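Local coordinates for GCN5-related N-acetyltransferase (Brucella abortus, PDB 7N1L), which probably transfers an acyl group, most likely acetyl from acetyl-CoA, to amino groups of its substrates, as a member of the GCN5-related N-acetyltransferase family, at residues F88-D93 and V106-V111. Sequence-based numbering, arbitrary orientation.
Sequences FVIFYD and VDHIYV
F88 and Y110 form a hydrogen-bonded pair on antiparallel strands, the segment axes 170° apart and 4.9 Å at closest approach. F88 N reaches Y110 O at 2.9 Å, Y110 N returns to F88 O, and I90 N continues the pairing to H108 O at 3.0 Å. I90 O and D107 N stand 3.8 Å apart, too far to bond directly; a water lies between them, though its contact with I90 O is doubtfully short.

V89, F91, V106 and I109 share one face of the sheet, V89 CG2 pressed tightly against V106 CG1 (3.5 Å). F91, V106 and I109 meet helix 120-129, and V106 and I109 also Y155. On the other face, F88 CG sits between backbone N and carbonyl carbon (chi1 70°), bringing CE2 to 3.6 Å from Y110 CB. D107 OD2 meets the Y92 ring edge in its plane and accepts from a second water, whose link to Y92 OH is implausibly short and so uncertain. D107 OD1 bonds N143, and H108 ND1 bonds Y48.

Water thus fills in where strand 101-111 carries one extra residue around D107 (psi -13°), consistent with the fourth-strand beta bulge of GNAT enzymes, before direct pairing resumes between Y92 and Q105.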
loop_
_atom_site.group_PDB
_atom_site.type_symbol
_atom_site.label_atom_id
_atom_site.label_comp_id
_atom_site.label_asym_id
_atom_site.label_seq_id
_atom_site.Cartn_x
_atom_site.Cartn_y
_atom_site.Cartn_z
ATOM N N PHE A 88 -18.536 0.110 1.720
ATOM C CA PHE A 88 -17.435 0.973 1.293
ATOM C C PHE A 88 -16.235 0.135 0.878
ATOM O O PHE A 88 -16.121 -1.042 1.234
ATOM C CB PHE A 88 -17.014 1.986 2.368
ATOM C CG PHE A 88 -16.323 1.386 3.567
ATOM C CD1 PHE A 88 -14.944 1.157 3.565
ATOM C CD2 PHE A 88 -17.032 1.104 4.723
ATOM C CE1 PHE A 88 -14.307 0.645 4.680
ATOM C CE2 PHE A 88 -16.400 0.596 5.839
ATOM C CZ PHE A 88 -15.028 0.370 5.817
ATOM N N VAL A 89 -15.347 0.757 0.099
ATOM C CA VAL A 89 -14.021 0.203 -0.154
ATOM C C VAL A 89 -13.033 1.358 -0.111
ATOM O O VAL A 89 -13.278 2.412 -0.712
ATOM C CB VAL A 89 -13.925 -0.583 -1.484
ATOM C CG1 VAL A 89 -14.256 0.276 -2.680
ATOM C CG2 VAL A 89 -12.536 -1.177 -1.641
ATOM N N ILE A 90 -11.938 1.168 0.632
ATOM C CA ILE A 90 -10.853 2.137 0.771
ATOM C C ILE A 90 -9.705 1.707 -0.129
ATOM O O ILE A 90 -9.268 0.550 -0.073
ATOM C CB ILE A 90 -10.385 2.233 2.234
ATOM C CG1 ILE A 90 -11.529 2.705 3.140
ATOM C CG2 ILE A 90 -9.181 3.180 2.363
ATOM C CD1 ILE A 90 -11.229 2.541 4.643
ATOM N N PHE A 91 -9.202 2.631 -0.954
ATOM C CA PHE A 91 -8.155 2.290 -1.909
ATOM C C PHE A 91 -7.137 3.404 -2.034
ATOM O O PHE A 91 -7.436 4.576 -1.796
ATOM C CB PHE A 91 -8.729 1.992 -3.292
ATOM C CG PHE A 91 -9.359 3.168 -3.974
ATOM C CD1 PHE A 91 -10.670 3.540 -3.676
ATOM C CD2 PHE A 91 -8.689 3.855 -4.975
ATOM C CE1 PHE A 91 -11.278 4.610 -4.341
ATOM C CE2 PHE A 91 -9.287 4.924 -5.636
ATOM C CZ PHE A 91 -10.579 5.295 -5.317
ATOM N N TYR A 92 -5.939 3.021 -2.490
ATOM C CA TYR A 92 -4.846 3.951 -2.702
ATOM C C TYR A 92 -4.468 3.941 -4.171
ATOM O O TYR A 92 -4.391 2.881 -4.793
ATOM C CB TYR A 92 -3.638 3.597 -1.826
ATOM C CG TYR A 92 -4.073 3.301 -0.418
ATOM C CD1 TYR A 92 -4.663 4.280 0.353
ATOM C CD2 TYR A 92 -3.834 2.082 0.159
ATOM C CE1 TYR A 92 -5.095 4.031 1.626
ATOM C CE2 TYR A 92 -4.242 1.828 1.447
ATOM C CZ TYR A 92 -4.884 2.813 2.175
ATOM O OH TYR A 92 -5.293 2.591 3.483
ATOM N N ASP A 93 -4.269 5.118 -4.734
ATOM C CA ASP A 93 -3.761 5.270 -6.096
ATOM C C ASP A 93 -2.255 5.512 -5.942
ATOM O O ASP A 93 -1.827 6.618 -5.607
ATOM C CB ASP A 93 -4.459 6.420 -6.821
ATOM C CG ASP A 93 -4.029 6.549 -8.292
ATOM O OD1 ASP A 93 -2.972 5.997 -8.665
ATOM O OD2 ASP A 93 -4.699 7.260 -9.077
ATOM N N VAL A 106 -6.191 -1.998 -2.445
ATOM C CA VAL A 106 -7.332 -2.104 -1.537
ATOM C C VAL A 106 -6.908 -2.917 -0.322
ATOM O O VAL A 106 -6.534 -4.089 -0.452
ATOM C CB VAL A 106 -8.537 -2.782 -2.209
ATOM C CG1 VAL A 106 -9.638 -3.020 -1.180
ATOM C CG2 VAL A 106 -9.040 -1.977 -3.383
ATOM N N ASP A 107 -7.040 -2.334 0.855
ATOM C CA ASP A 107 -6.793 -3.041 2.101
ATOM C C ASP A 107 -8.061 -3.276 2.900
ATOM O O ASP A 107 -8.021 -4.000 3.896
ATOM C CB ASP A 107 -5.787 -2.259 2.972
ATOM C CG ASP A 107 -4.378 -2.178 2.346
ATOM O OD1 ASP A 107 -4.048 -2.965 1.455
ATOM O OD2 ASP A 107 -3.611 -1.283 2.723
ATOM N N HIS A 108 -9.159 -2.613 2.549
ATOM C CA HIS A 108 -10.340 -2.635 3.395
ATOM C C HIS A 108 -11.596 -2.564 2.548
ATOM O O HIS A 108 -11.784 -1.618 1.775
ATOM C CB HIS A 108 -10.320 -1.460 4.382
ATOM C CG HIS A 108 -9.038 -1.322 5.139
ATOM N ND1 HIS A 108 -8.696 -2.158 6.182
ATOM C CD2 HIS A 108 -8.005 -0.457 4.992
ATOM C CE1 HIS A 108 -7.516 -1.798 6.659
ATOM N NE2 HIS A 108 -7.073 -0.777 5.949
ATOM N N ILE A 109 -12.481 -3.531 2.762
ATOM C CA ILE A 109 -13.790 -3.558 2.134
ATOM C C ILE A 109 -14.768 -3.997 3.203
ATOM O O ILE A 109 -14.405 -4.736 4.122
ATOM C CB ILE A 109 -13.820 -4.486 0.905
ATOM C CG1 ILE A 109 -15.094 -4.252 0.092
ATOM C CG2 ILE A 109 -13.584 -5.970 1.310
ATOM C CD1 ILE A 109 -14.967 -4.696 -1.346
ATOM N N TYR A 110 -15.993 -3.461 3.135
ATOM C CA TYR A 110 -16.993 -3.774 4.147
ATOM C C TYR A 110 -18.390 -3.500 3.607
ATOM O O TYR A 110 -18.645 -2.432 3.039
ATOM C CB TYR A 110 -16.766 -2.959 5.417
ATOM C CG TYR A 110 -17.734 -3.302 6.516
ATOM C CD1 TYR A 110 -17.611 -4.481 7.200
ATOM C CD2 TYR A 110 -18.770 -2.445 6.872
ATOM C CE1 TYR A 110 -18.488 -4.825 8.198
ATOM C CE2 TYR A 110 -19.644 -2.765 7.893
ATOM C CZ TYR A 110 -19.490 -3.965 8.550
ATOM O OH TYR A 110 -20.338 -4.356 9.556
ATOM N N VAL A 111 -19.299 -4.442 3.852
ATOM C CA VAL A 111 -20.717 -4.299 3.536
ATOM C C VAL A 111 -21.504 -4.495 4.823
ATOM O O VAL A 111 -21.285 -5.477 5.547
ATOM C CB VAL A 111 -21.177 -5.306 2.465
ATOM C CG1 VAL A 111 -22.711 -5.231 2.268
ATOM C CG2 VAL A 111 -20.439 -5.073 1.147
HETATM O O HOH W 1 -7.092 0.415 1.158
HETATM O O HOH W 2 -4.404 0.578 4.535
#